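Local coordinates for uncharacterized protein PH0987 (Pyrococcus horikoshii, PDB 2PHC), which is of unknown function but, as a carboxyltransferase-domain protein of the cyclophilin-like clan, probably binds ATP and acts as a hydrolase, at residues P39-E44 with L52-D57; K84-P89 with P202-K207; T146-K151 with G177-I182; G159-A164 with G183-R188. One frame throughout, in Å; residues are numbered along the deposited sequence.

Contact 1: P39-E44 with L52-D57; sequences PEWLVE and LLVIYD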
loop_
_atom_site.group_PDB
_atom_site.type_symbol
_atom_site.label_atom_id
_atom_site.label_comp_id
_atom_site.label_asym_id
_atom_site.label_seq_id
_atom_site.Cartn_x
_atom_site.Cartn_y
_atom_site.Cartn_z
ATOM N N PRO A 39 24.998 6.797 12.494
ATOM C CA PRO A 39 25.830 6.171 13.489
ATOM C C PRO A 39 27.310 6.153 13.098
ATOM O O PRO A 39 27.678 6.022 11.955
ATOM C CB PRO A 39 25.220 4.790 13.632
ATOM C CG PRO A 39 24.488 4.576 12.443
ATOM C CD PRO A 39 24.099 5.840 11.864
ATOM N N GLU A 40 28.136 6.310 14.105
ATOM C CA GLU A 40 29.570 6.569 13.995
ATOM C C GLU A 40 30.280 5.390 13.384
ATOM O O GLU A 40 31.336 5.552 12.803
ATOM C CB GLU A 40 30.202 6.961 15.385
ATOM C CG GLU A 40 30.406 8.499 15.516
ATOM C CD GLU A 40 31.124 9.008 16.822
ATOM O OE1 GLU A 40 31.250 10.278 16.959
ATOM O OE2 GLU A 40 31.537 8.153 17.685
ATOM N N TRP A 41 29.655 4.229 13.485
ATOM C CA TRP A 41 30.183 2.995 12.929
ATOM C C TRP A 41 29.840 2.718 11.461
ATOM O O TRP A 41 30.261 1.666 10.947
ATOM C CB TRP A 41 29.798 1.799 13.769
ATOM C CG TRP A 41 28.343 1.685 14.111
ATOM C CD1 TRP A 41 27.752 1.997 15.310
ATOM C CD2 TRP A 41 27.265 1.176 13.255
ATOM N NE1 TRP A 41 26.378 1.734 15.258
ATOM C CE2 TRP A 41 26.056 1.239 14.017
ATOM C CE3 TRP A 41 27.201 0.709 11.917
ATOM C CZ2 TRP A 41 24.807 0.834 13.493
ATOM C CZ3 TRP A 41 25.928 0.328 11.394
ATOM C CH2 TRP A 41 24.767 0.402 12.188
ATOM N N LEU A 42 29.122 3.645 10.811
ATOM C CA LEU A 42 28.535 3.432 9.428
ATOM C C LEU A 42 29.590 3.539 8.366
ATOM O O LEU A 42 30.263 4.589 8.245
ATOM C CB LEU A 42 27.389 4.438 9.026
ATOM C CG LEU A 42 26.692 4.075 7.670
ATOM C CD1 LEU A 42 26.141 2.633 7.738
ATOM C CD2 LEU A 42 25.567 5.059 7.316
ATOM N N VAL A 43 29.704 2.516 7.551
ATOM C CA VAL A 43 30.552 2.724 6.388
ATOM C C VAL A 43 29.765 3.025 5.033
ATOM O O VAL A 43 29.905 4.092 4.443
ATOM C CB VAL A 43 31.637 1.653 6.370
ATOM C CG1 VAL A 43 32.355 1.549 4.991
ATOM C CG2 VAL A 43 32.620 1.898 7.575
ATOM N N GLU A 44 28.875 2.106 4.647
ATOM C CA GLU A 44 28.218 2.188 3.401
ATOM C C GLU A 44 26.783 1.626 3.568
ATOM O O GLU A 44 26.521 0.803 4.445
ATOM C CB GLU A 44 29.006 1.369 2.362
ATOM C CG GLU A 44 28.445 1.450 0.912
ATOM C CD GLU A 44 29.488 1.235 -0.221
ATOM O OE1 GLU A 44 29.311 1.925 -1.286
ATOM O OE2 GLU A 44 30.430 0.383 -0.082
ATOM N N LEU A 52 18.598 -4.004 1.777
ATOM C CA LEU A 52 19.600 -3.011 2.007
ATOM C C LEU A 52 20.815 -3.554 2.640
ATOM O O LEU A 52 20.764 -4.111 3.669
ATOM C CB LEU A 52 19.049 -1.888 2.843
ATOM C CG LEU A 52 19.941 -0.802 3.359
ATOM C CD1 LEU A 52 20.270 0.108 2.287
ATOM C CD2 LEU A 52 19.180 -0.124 4.374
ATOM N N LEU A 53 21.933 -3.345 1.998
ATOM C CA LEU A 53 23.199 -3.756 2.506
ATOM C C LEU A 53 23.813 -2.717 3.394
ATOM O O LEU A 53 23.842 -1.582 3.075
ATOM C CB LEU A 53 24.119 -4.194 1.394
ATOM C CG LEU A 53 25.431 -4.839 1.805
ATOM C CD1 LEU A 53 25.252 -6.127 2.426
ATOM C CD2 LEU A 53 26.361 -4.892 0.694
ATOM N N VAL A 54 24.227 -3.142 4.557
ATOM C CA VAL A 54 24.769 -2.291 5.539
ATOM C C VAL A 54 26.153 -2.789 5.952
ATOM O O VAL A 54 26.363 -3.929 6.324
ATOM C CB VAL A 54 23.871 -2.168 6.823
ATOM C CG1 VAL A 54 24.356 -0.981 7.694
ATOM C CG2 VAL A 54 22.448 -1.913 6.399
ATOM N N ILE A 55 27.070 -1.862 5.886
ATOM C CA ILE A 55 28.442 -2.154 6.183
ATOM C C ILE A 55 29.034 -1.185 7.172
ATOM O O ILE A 55 28.663 -0.004 7.162
ATOM C CB ILE A 55 29.272 -1.884 4.849
ATOM C CG1 ILE A 55 28.868 -2.877 3.748
ATOM C CG2 ILE A 55 30.789 -1.938 5.069
ATOM C CD1 ILE A 55 29.289 -2.429 2.406
ATOM N N TYR A 56 29.775 -1.766 8.097
ATOM C CA TYR A 56 30.159 -1.197 9.357
ATOM C C TYR A 56 31.640 -1.281 9.572
ATOM O O TYR A 56 32.299 -2.101 9.008
ATOM C CB TYR A 56 29.410 -1.807 10.545
ATOM C CG TYR A 56 29.705 -3.231 10.976
ATOM C CD1 TYR A 56 28.930 -4.272 10.565
ATOM C CD2 TYR A 56 30.696 -3.516 11.874
ATOM C CE1 TYR A 56 29.162 -5.507 10.962
ATOM C CE2 TYR A 56 30.920 -4.788 12.284
ATOM C CZ TYR A 56 30.148 -5.770 11.817
ATOM O OH TYR A 56 30.355 -7.033 12.207
ATOM N N ASP A 57 32.153 -0.401 10.403
ATOM C CA ASP A 57 33.569 -0.433 10.704
ATOM C C ASP A 57 33.773 -1.263 11.966
ATOM O O ASP A 57 33.406 -0.814 13.031
ATOM C CB ASP A 57 34.076 0.965 10.931
ATOM C CG ASP A 57 35.543 0.975 11.368
ATOM O OD1 ASP A 57 36.153 2.058 11.339
ATOM O OD2 ASP A 57 36.072 -0.105 11.720
#
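L42 and Y56 form an antiparallel non-hydrogen-bonded pair and E44 and I55 a hydrogen-bonded one, with the short strand segments 42-44 and 52-56 running 129° apart. I55 O takes both V43 N (2.8 Å) and E44 N (3.3 Å), reached from the same face of its carbonyl plane, and I55 N returns a bond to E44 O. Two residues thus oppose one: a classic beta bulge in the hairpin of strands 42-48 and 51-56, with 42-48 at one edge of its four-stranded antiparallel sheet. Before the bulge, D57 N reaches W41 O at 2.9 Å, while D57 OD2 accepts a hydrogen bond from L59 N.

On one side of the hairpin, E44 and I55 run alongside each other, CB of E44 3.8 Å from CD1 of I55. V43 crosses the same isoleucine obliquely, its CG1 lying 3.8 Å from CG2 of I55. The W41 indole, its CG wedged between backbone N and carbonyl carbon (chi1 50°), brings CE3 to 3.6 Å from Y56 CB; V54 CG1 comes in at the ring edge, and P39 CB sits over one face. Helix 63-82 covers this part of the sheet, Y69 meeting the indole edge-to-face.

Contact 2: K84-P89 with P202-K207; sequences KTIEIP and PGDYVK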
loop_
_atom_site.group_PDB
_atom_site.type_symbol
_atom_site.label_atom_id
_atom_site.label_comp_id
_atom_site.label_asym_id
_atom_site.label_seq_id
_atom_site.Cartn_x
_atom_site.Cartn_y
_atom_site.Cartn_z
ATOM N N LYS A 84 0.557 5.362 10.189
ATOM C CA LYS A 84 0.208 6.199 9.058
ATOM C C LYS A 84 -0.776 5.403 8.159
ATOM O O LYS A 84 -1.227 5.864 7.139
ATOM C CB LYS A 84 1.509 6.544 8.307
ATOM C CG LYS A 84 2.315 7.748 8.834
ATOM C CD LYS A 84 3.718 7.983 8.028
ATOM C CE LYS A 84 3.556 8.593 6.583
ATOM N NZ LYS A 84 2.732 9.815 6.621
ATOM N N THR A 85 -1.105 4.198 8.599
ATOM C CA THR A 85 -1.836 3.260 7.863
ATOM C C THR A 85 -3.280 3.185 8.338
ATOM O O THR A 85 -3.557 2.909 9.536
ATOM C CB THR A 85 -1.221 1.864 7.954
ATOM O OG1 THR A 85 0.053 1.879 7.315
ATOM C CG2 THR A 85 -2.086 0.841 7.219
ATOM N N ILE A 86 -4.201 3.390 7.383
ATOM C CA ILE A 86 -5.606 3.286 7.719
ATOM C C ILE A 86 -6.110 2.012 7.040
ATOM O O ILE A 86 -5.870 1.784 5.873
ATOM C CB ILE A 86 -6.317 4.594 7.359
ATOM C CG1 ILE A 86 -5.790 5.708 8.289
ATOM C CG2 ILE A 86 -7.843 4.469 7.406
ATOM C CD1 ILE A 86 -4.908 6.684 7.578
ATOM N N GLU A 87 -6.765 1.153 7.812
ATOM C CA GLU A 87 -7.276 -0.119 7.301
ATOM C C GLU A 87 -8.705 0.060 6.809
ATOM O O GLU A 87 -9.547 0.570 7.557
ATOM C CB GLU A 87 -7.255 -1.195 8.404
ATOM C CG GLU A 87 -5.887 -1.675 8.732
ATOM C CD GLU A 87 -5.876 -3.045 9.410
ATOM O OE1 GLU A 87 -6.730 -3.304 10.322
ATOM O OE2 GLU A 87 -5.004 -3.861 9.012
ATOM N N ILE A 88 -8.986 -0.390 5.589
ATOM C CA ILE A 88 -10.274 -0.091 4.941
ATOM C C ILE A 88 -10.976 -1.377 4.493
ATOM O O ILE A 88 -10.498 -2.042 3.535
ATOM C CB ILE A 88 -10.114 0.997 3.786
ATOM C CG1 ILE A 88 -9.809 2.373 4.431
ATOM C CG2 ILE A 88 -11.386 1.198 3.018
ATOM C CD1 ILE A 88 -9.594 3.564 3.492
ATOM N N PRO A 89 -12.078 -1.770 5.218
ATOM C CA PRO A 89 -12.798 -2.962 4.802
ATOM C C PRO A 89 -13.557 -2.709 3.479
ATOM O O PRO A 89 -14.147 -1.631 3.306
ATOM C CB PRO A 89 -13.726 -3.262 6.003
ATOM C CG PRO A 89 -14.006 -2.005 6.571
ATOM C CD PRO A 89 -12.712 -1.184 6.431
ATOM N N PRO A 202 -4.078 12.957 2.094
ATOM C CA PRO A 202 -2.865 12.735 1.304
ATOM C C PRO A 202 -1.597 12.415 2.173
ATOM O O PRO A 202 -1.285 13.140 3.167
ATOM C CB PRO A 202 -2.706 14.059 0.460
ATOM C CG PRO A 202 -4.160 14.561 0.244
ATOM C CD PRO A 202 -4.827 14.171 1.672
ATOM N N GLY A 203 -0.873 11.337 1.839
ATOM C CA GLY A 203 0.389 11.071 2.531
ATOM C C GLY A 203 0.184 9.971 3.512
ATOM O O GLY A 203 1.151 9.296 3.866
ATOM N N ASP A 204 -1.064 9.732 3.904
ATOM C CA ASP A 204 -1.476 8.460 4.531
ATOM C C ASP A 204 -1.367 7.189 3.640
ATOM O O ASP A 204 -1.314 7.276 2.426
ATOM C CB ASP A 204 -2.943 8.556 4.942
ATOM C CG ASP A 204 -3.190 9.608 6.052
ATOM O OD1 ASP A 204 -2.241 10.244 6.626
ATOM O OD2 ASP A 204 -4.375 9.774 6.360
ATOM N N TYR A 205 -1.356 6.015 4.277
ATOM C CA TYR A 205 -1.333 4.722 3.566
ATOM C C TYR A 205 -2.628 3.980 3.807
ATOM O O TYR A 205 -3.354 4.208 4.808
ATOM C CB TYR A 205 -0.163 3.795 3.947
ATOM C CG TYR A 205 1.205 4.459 3.971
ATOM C CD1 TYR A 205 1.673 5.154 2.904
ATOM C CD2 TYR A 205 1.999 4.417 5.135
ATOM C CE1 TYR A 205 2.967 5.835 2.948
ATOM C CE2 TYR A 205 3.252 5.094 5.211
ATOM C CZ TYR A 205 3.730 5.764 4.121
ATOM O OH TYR A 205 4.954 6.366 4.167
ATOM N N VAL A 206 -2.979 3.110 2.859
ATOM C CA VAL A 206 -4.240 2.422 3.047
ATOM C C VAL A 206 -4.041 0.920 2.892
ATOM O O VAL A 206 -3.381 0.495 1.990
ATOM C CB VAL A 206 -5.375 2.919 2.068
ATOM C CG1 VAL A 206 -6.541 1.912 2.130
ATOM C CG2 VAL A 206 -5.900 4.423 2.385
ATOM N N LYS A 207 -4.694 0.154 3.743
ATOM C CA LYS A 207 -4.635 -1.256 3.628
ATOM C C LYS A 207 -6.098 -1.680 3.421
ATOM O O LYS A 207 -6.928 -1.418 4.279
ATOM C CB LYS A 207 -4.038 -1.892 4.944
ATOM C CG LYS A 207 -3.826 -3.470 4.872
ATOM C CD LYS A 207 -3.174 -3.950 3.553
ATOM C CE LYS A 207 -2.710 -5.505 3.491
ATOM N NZ LYS A 207 -3.893 -6.437 3.725
HETATM O O HOH W 1 0.093 10.013 7.581
#
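K84 reaches across to Y205 and G203 just where the parallel strand pair 85-89 and 205-207 begins. Its CB lies 3.8 Å from Y205 CE2. CG leaves CB beside the backbone N, and bends at chi3 (74°) and chi4 (52°) then curl the chain round beside the phenol: CD passes near CE2, and CE lies 3.6 Å from Y205 OH, oblique to the ring. NZ at the tip bonds G203 O at 3.2 Å from well above the carbonyl plane, and gives a second bond to a water that in turn donates to D204 OD1. Shortened to an alanine, K84 would keep only CB beside the ring, and G203 O and the bridging water would probably lose their lysine donor.

The backbones then pair in register, T85 with Y205, I86 with V206 and E87 with K207. Y205 N to K84 O and I86 N to Y205 O are almost straight at the hydrogen, and the run ends with I88 N on K207 O at 2.6 Å. T85 OG1, at the edge of the Y205 ring, is hydrogen-bonded to I81 O near the end of helix 63-82. On the other face, I88 CD1 packs 3.7 Å from V206 CG1, and I86 CD1 lies 3.4 Å from D204 OD2, an oxygen whose hydrogen bond is with L201 N.

This pairing joins the first and last strands of the seven-stranded mixed sheet. K84 NZ and D204 OD1 stand 5.0 Å apart, so lysine and aspartate probably attract one another through the bridging water rather than as a direct salt bridge.

Contact 3: T146-K151 with G177-I182; sequences TPRLEK and GGWRII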
loop_
_atom_site.group_PDB
_atom_site.type_symbol
_atom_site.label_atom_id
_atom_site.label_comp_id
_atom_site.label_asym_id
_atom_site.label_seq_id
_atom_site.Cartn_x
_atom_site.Cartn_y
_atom_site.Cartn_z
ATOM N N THR A 146 -6.613 -2.344 -15.703
ATOM C CA THR A 146 -7.807 -2.573 -16.552
ATOM C C THR A 146 -8.386 -1.273 -16.980
ATOM O O THR A 146 -8.770 -0.433 -16.106
ATOM C CB THR A 146 -8.955 -3.382 -15.827
ATOM O OG1 THR A 146 -8.408 -4.545 -15.215
ATOM C CG2 THR A 146 -10.046 -3.834 -16.836
ATOM N N PRO A 147 -8.556 -1.093 -18.320
ATOM C CA PRO A 147 -9.126 0.180 -18.835
ATOM C C PRO A 147 -10.548 0.380 -18.366
ATOM O O PRO A 147 -11.115 -0.563 -17.916
ATOM C CB PRO A 147 -9.030 0.061 -20.366
ATOM C CG PRO A 147 -9.095 -1.441 -20.621
ATOM C CD PRO A 147 -8.263 -2.045 -19.416
ATOM N N ARG A 148 -11.042 1.626 -18.352
ATOM C CA ARG A 148 -12.398 2.048 -17.931
ATOM C C ARG A 148 -13.550 1.473 -18.825
ATOM O O ARG A 148 -13.303 1.000 -19.946
ATOM C CB ARG A 148 -12.485 3.597 -18.075
ATOM C CG ARG A 148 -11.750 4.392 -16.982
ATOM C CD ARG A 148 -11.359 5.748 -17.609
ATOM N NE ARG A 148 -10.529 6.630 -16.734
ATOM C CZ ARG A 148 -9.197 6.582 -16.600
ATOM N NH1 ARG A 148 -8.435 5.733 -17.250
ATOM N NH2 ARG A 148 -8.614 7.439 -15.840
ATOM N N LEU A 149 -14.785 1.599 -18.363
ATOM C CA LEU A 149 -15.917 1.220 -19.177
ATOM C C LEU A 149 -15.934 2.135 -20.391
ATOM O O LEU A 149 -15.404 3.269 -20.357
ATOM C CB LEU A 149 -17.220 1.271 -18.407
ATOM C CG LEU A 149 -17.496 0.286 -17.237
ATOM C CD1 LEU A 149 -18.707 0.767 -16.612
ATOM C CD2 LEU A 149 -17.785 -1.028 -17.704
ATOM N N GLU A 150 -16.488 1.627 -21.497
ATOM C CA GLU A 150 -16.530 2.433 -22.690
ATOM C C GLU A 150 -17.493 3.622 -22.480
ATOM O O GLU A 150 -17.266 4.734 -22.946
ATOM C CB GLU A 150 -16.806 1.569 -23.955
ATOM C CG GLU A 150 -16.018 1.989 -25.282
ATOM C CD GLU A 150 -14.480 2.449 -25.184
ATOM O OE1 GLU A 150 -13.564 1.566 -25.067
ATOM O OE2 GLU A 150 -14.197 3.694 -25.338
ATOM N N LYS A 151 -18.518 3.392 -21.692
ATOM C CA LYS A 151 -19.402 4.437 -21.293
ATOM C C LYS A 151 -19.587 4.312 -19.800
ATOM O O LYS A 151 -19.939 3.249 -19.315
ATOM C CB LYS A 151 -20.674 3.997 -21.887
ATOM C CD LYS A 151 -23.225 3.608 -21.188
ATOM C CE LYS A 151 -24.061 2.662 -20.300
ATOM N NZ LYS A 151 -24.834 1.601 -21.069
ATOM N N GLY A 177 -19.324 7.452 -13.058
ATOM C CA GLY A 177 -17.944 7.050 -13.265
ATOM C C GLY A 177 -17.852 5.850 -14.156
ATOM O O GLY A 177 -18.751 5.015 -14.162
ATOM N N GLY A 178 -16.775 5.759 -14.934
ATOM C CA GLY A 178 -16.620 4.573 -15.693
ATOM C C GLY A 178 -15.502 3.636 -15.280
ATOM O O GLY A 178 -15.065 2.954 -16.166
ATOM N N TRP A 179 -15.099 3.634 -13.980
ATOM C CA TRP A 179 -13.986 2.826 -13.419
ATOM C C TRP A 179 -14.526 1.407 -13.250
ATOM O O TRP A 179 -15.718 1.261 -13.062
ATOM C CB TRP A 179 -13.504 3.358 -12.012
ATOM C CG TRP A 179 -12.554 4.580 -12.109
ATOM C CD1 TRP A 179 -12.686 5.625 -12.989
ATOM C CD2 TRP A 179 -11.334 4.866 -11.354
ATOM N NE1 TRP A 179 -11.649 6.524 -12.867
ATOM C CE2 TRP A 179 -10.808 6.100 -11.862
ATOM C CE3 TRP A 179 -10.643 4.225 -10.325
ATOM C CZ2 TRP A 179 -9.622 6.686 -11.370
ATOM C CZ3 TRP A 179 -9.403 4.830 -9.838
ATOM C CH2 TRP A 179 -8.942 6.047 -10.369
ATOM N N ARG A 180 -13.670 0.377 -13.317
ATOM C CA ARG A 180 -14.117 -1.010 -13.118
ATOM C C ARG A 180 -14.315 -1.216 -11.681
ATOM O O ARG A 180 -13.336 -1.228 -10.949
ATOM C CB ARG A 180 -13.121 -2.061 -13.680
ATOM C CG ARG A 180 -12.966 -1.966 -15.180
ATOM C CD ARG A 180 -14.218 -2.323 -16.081
ATOM N NE ARG A 180 -13.854 -2.054 -17.502
ATOM C CZ ARG A 180 -14.532 -2.534 -18.561
ATOM N NH1 ARG A 180 -15.615 -3.328 -18.392
ATOM N NH2 ARG A 180 -14.109 -2.266 -19.769
ATOM N N ILE A 181 -15.563 -1.398 -11.264
ATOM C CA ILE A 181 -15.884 -1.561 -9.842
ATOM C C ILE A 181 -15.792 -3.007 -9.336
ATOM O O ILE A 181 -16.529 -3.870 -9.833
ATOM C CB ILE A 181 -17.240 -0.988 -9.507
ATOM C CG1 ILE A 181 -17.428 0.435 -10.116
ATOM C CG2 ILE A 181 -17.476 -1.077 -8.048
ATOM C CD1 ILE A 181 -16.342 1.575 -9.635
ATOM N N ILE A 182 -14.939 -3.238 -8.320
ATOM C CA ILE A 182 -14.516 -4.577 -7.816
ATOM C C ILE A 182 -14.962 -4.840 -6.360
ATOM O O ILE A 182 -14.821 -5.925 -5.846
ATOM C CB ILE A 182 -12.955 -4.820 -8.013
ATOM C CG1 ILE A 182 -12.065 -3.934 -7.079
ATOM C CG2 ILE A 182 -12.522 -4.628 -9.493
ATOM C CD1 ILE A 182 -10.564 -4.456 -6.995
#
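L149 N donates to G178 O at 2.6 Å, nearly in line with the carbonyl bond, and this short link fixes the loop 146-151 against the turn that leads into strand 180-184. The same oxygen is flanked by carbon: R148 CB stands 3.3 Å from it, and L149 CB also lies close. G178 has no side chain, and a CB there would point at the loop, so the backbones can approach closely.

R180 makes the second link. Its chain turns at chi2 (-66°), which brings the guanidinium alongside the loop backbone, and NE donates to P147 O at 3.1 Å with an angle of 169° at the hydrogen. The acceptor lies practically in the guanidinium plane, at its edge. Over one face of that group sits L149, with CD2 3.2 Å from NH1. Farther back, T146 CG2 packs 3.8 Å from CG of R180, meeting it at about a right angle.

In the fold, this is where the long connection between strands 134-138 and 155-156 is tied to a strand of the seven-stranded mixed sheet, beside helix 100-107. F102 of that helix makes a cation-pi contact with R180. A leucine in place of R180 would probably leave P147 O without this donor and F102 without its cationic partner.

R148 runs beside W179, both side chains pointing the same way, with the guanidinium and indole planes 76° apart. The nearest approach is R148 NE to W179 NE1, at 4.0 Å; F134 meets the indole edge-to-face.

Contact 4: G159-A164 with G183-R188; sequences GSVGIA and GRIPLR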
loop_
_atom_site.group_PDB
_atom_site.type_symbol
_atom_site.label_atom_id
_atom_site.label_comp_id
_atom_site.label_asym_id
_atom_site.label_seq_id
_atom_site.Cartn_x
_atom_site.Cartn_y
_atom_site.Cartn_z
ATOM N N GLY A 159 -18.656 4.450 -1.901
ATOM C CA GLY A 159 -17.857 3.345 -1.345
ATOM C C GLY A 159 -17.304 2.406 -2.381
ATOM O O GLY A 159 -16.436 1.611 -2.061
ATOM N N SER A 160 -17.752 2.529 -3.646
ATOM C CA SER A 160 -17.180 1.710 -4.727
ATOM C C SER A 160 -15.713 1.925 -4.947
ATOM O O SER A 160 -15.258 3.074 -5.097
ATOM C CB SER A 160 -17.956 1.822 -6.039
ATOM O OG SER A 160 -19.354 1.691 -5.751
ATOM N N VAL A 161 -15.007 0.786 -5.043
ATOM C CA VAL A 161 -13.584 0.649 -5.205
ATOM C C VAL A 161 -13.423 0.296 -6.686
ATOM O O VAL A 161 -13.945 -0.696 -7.161
ATOM C CB VAL A 161 -13.038 -0.470 -4.278
ATOM C CG1 VAL A 161 -11.578 -0.875 -4.632
ATOM C CG2 VAL A 161 -13.209 -0.092 -2.701
ATOM N N GLY A 162 -12.747 1.128 -7.454
ATOM C CA GLY A 162 -12.531 0.716 -8.795
ATOM C C GLY A 162 -11.131 0.753 -9.256
ATOM O O GLY A 162 -10.290 1.210 -8.524
ATOM N N ILE A 163 -10.913 0.315 -10.506
ATOM C CA ILE A 163 -9.611 0.337 -11.200
ATOM C C ILE A 163 -9.834 1.099 -12.501
ATOM O O ILE A 163 -10.927 0.998 -13.138
ATOM C CB ILE A 163 -9.154 -1.116 -11.515
ATOM C CG1 ILE A 163 -8.892 -1.921 -10.215
ATOM C CG2 ILE A 163 -8.005 -1.202 -12.545
ATOM C CD1 ILE A 163 -8.562 -3.378 -10.494
ATOM N N ALA A 164 -8.807 1.816 -12.930
ATOM C CA ALA A 164 -8.843 2.531 -14.128
ATOM C C ALA A 164 -7.390 2.690 -14.519
ATOM O O ALA A 164 -6.653 3.444 -13.909
ATOM C CB ALA A 164 -9.574 3.900 -13.969
ATOM N N GLY A 183 -15.573 -3.873 -5.701
ATOM C CA GLY A 183 -15.776 -4.036 -4.280
ATOM C C GLY A 183 -16.423 -2.789 -3.777
ATOM O O GLY A 183 -16.459 -1.802 -4.523
ATOM N N ARG A 184 -16.930 -2.806 -2.542
ATOM C CA ARG A 184 -17.486 -1.611 -1.973
ATOM C C ARG A 184 -17.063 -1.574 -0.523
ATOM O O ARG A 184 -16.981 -2.614 0.118
ATOM C CB ARG A 184 -18.994 -1.687 -2.015
ATOM C CG ARG A 184 -19.674 -0.474 -1.692
ATOM C CD ARG A 184 -21.171 -0.577 -2.175
ATOM N NE ARG A 184 -21.909 0.511 -1.524
ATOM C CZ ARG A 184 -23.242 0.585 -1.376
ATOM N NH1 ARG A 184 -24.034 -0.386 -1.853
ATOM N NH2 ARG A 184 -23.775 1.657 -0.771
ATOM N N ILE A 185 -16.823 -0.348 -0.038
ATOM C CA ILE A 185 -16.498 -0.022 1.310
ATOM C C ILE A 185 -17.777 0.386 2.077
ATOM O O ILE A 185 -18.527 1.219 1.590
ATOM C CB ILE A 185 -15.467 1.226 1.341
ATOM C CG1 ILE A 185 -14.112 0.901 0.669
ATOM C CG2 ILE A 185 -15.281 1.710 2.692
ATOM C CD1 ILE A 185 -13.324 2.172 0.104
ATOM N N PRO A 186 -18.008 -0.170 3.280
ATOM C CA PRO A 186 -19.206 0.174 4.093
ATOM C C PRO A 186 -19.093 1.413 4.990
ATOM O O PRO A 186 -20.105 1.954 5.359
ATOM C CB PRO A 186 -19.363 -1.043 4.985
ATOM C CG PRO A 186 -17.827 -1.444 5.233
ATOM C CD PRO A 186 -17.249 -1.299 3.847
ATOM N N LEU A 187 -17.872 1.776 5.393
ATOM C CA LEU A 187 -17.574 3.027 6.080
ATOM C C LEU A 187 -17.977 4.253 5.269
ATOM O O LEU A 187 -17.881 4.257 4.022
ATOM C CB LEU A 187 -16.085 3.108 6.322
ATOM C CG LEU A 187 -15.419 1.924 7.039
ATOM C CD1 LEU A 187 -13.940 2.033 6.833
ATOM C CD2 LEU A 187 -15.722 1.939 8.544
ATOM N N ARG A 188 -18.418 5.306 5.972
ATOM C CA ARG A 188 -18.661 6.587 5.319
ATOM C C ARG A 188 -17.309 7.273 5.346
ATOM O O ARG A 188 -16.946 7.950 6.341
ATOM C CB ARG A 188 -19.675 7.393 6.056
ATOM C CG ARG A 188 -20.174 8.568 5.276
ATOM C CD ARG A 188 -21.292 9.303 6.035
ATOM N NE ARG A 188 -21.532 10.610 5.424
ATOM C CZ ARG A 188 -22.585 11.371 5.687
ATOM N NH1 ARG A 188 -23.493 10.953 6.556
ATOM N NH2 ARG A 188 -22.721 12.546 5.088
#
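Antiparallel neighbours in the seven-stranded mixed sheet, strands 160-164 and 180-184 meet here where the first begins and the second ends, next to a G1 beta bulge in which G159 and S160 both face Y171 of strand 167-171. S160 and R184 form a non-hydrogen-bonded pair, their CA atoms 4.3 Å apart. Two backbone bonds flank it: I185 N to G159 O at 2.8 Å and V161 N to G183 O at 3.0 Å. Both donors sit above the acceptor's carbonyl plane, by 47° and 39°, rather than on a lone pair.

G159 has no room for a side chain: a CB would lie only 2.4 Å from I185 O, and its backbone angles would press it on the preceding carbonyl as well.

The side chains of S160 and R184 share a face of the sheet, but their polar groups turn elsewhere: S160 OG bonds P157 O and R184 NE bonds A158 O. R184 extends with CG anti to the backbone N (chi1 -170°), laying CG 3.8 Å from G159 C. V161 and I185 pack in the buried interior with V90 of strand 85-92, crossing at about a right angle; V161 CG2 lies 3.6 Å from I185 CD1.

How the contacts relate
From the N terminus, contact 1 comes first, closing the short hairpin of strands 42-48 and 51-56 in the four-stranded sheet, about 32 Å, centre to centre, from contact 2. Helix 63-82 then leads to strand 85-92, where contact 2 opens a loop that shuts only at strand 205-211, bringing the chain's final strand back beside 85-92. Contacts 3 and 4 both fall within that long loop and cross each other, their segments alternating along the chain. They share strand 180-184, whose R180 N and I182 N probably bond I163 O and V161 O. Contact 4 also touches contact 2, P89 O lying 3.2 Å from P186 CD.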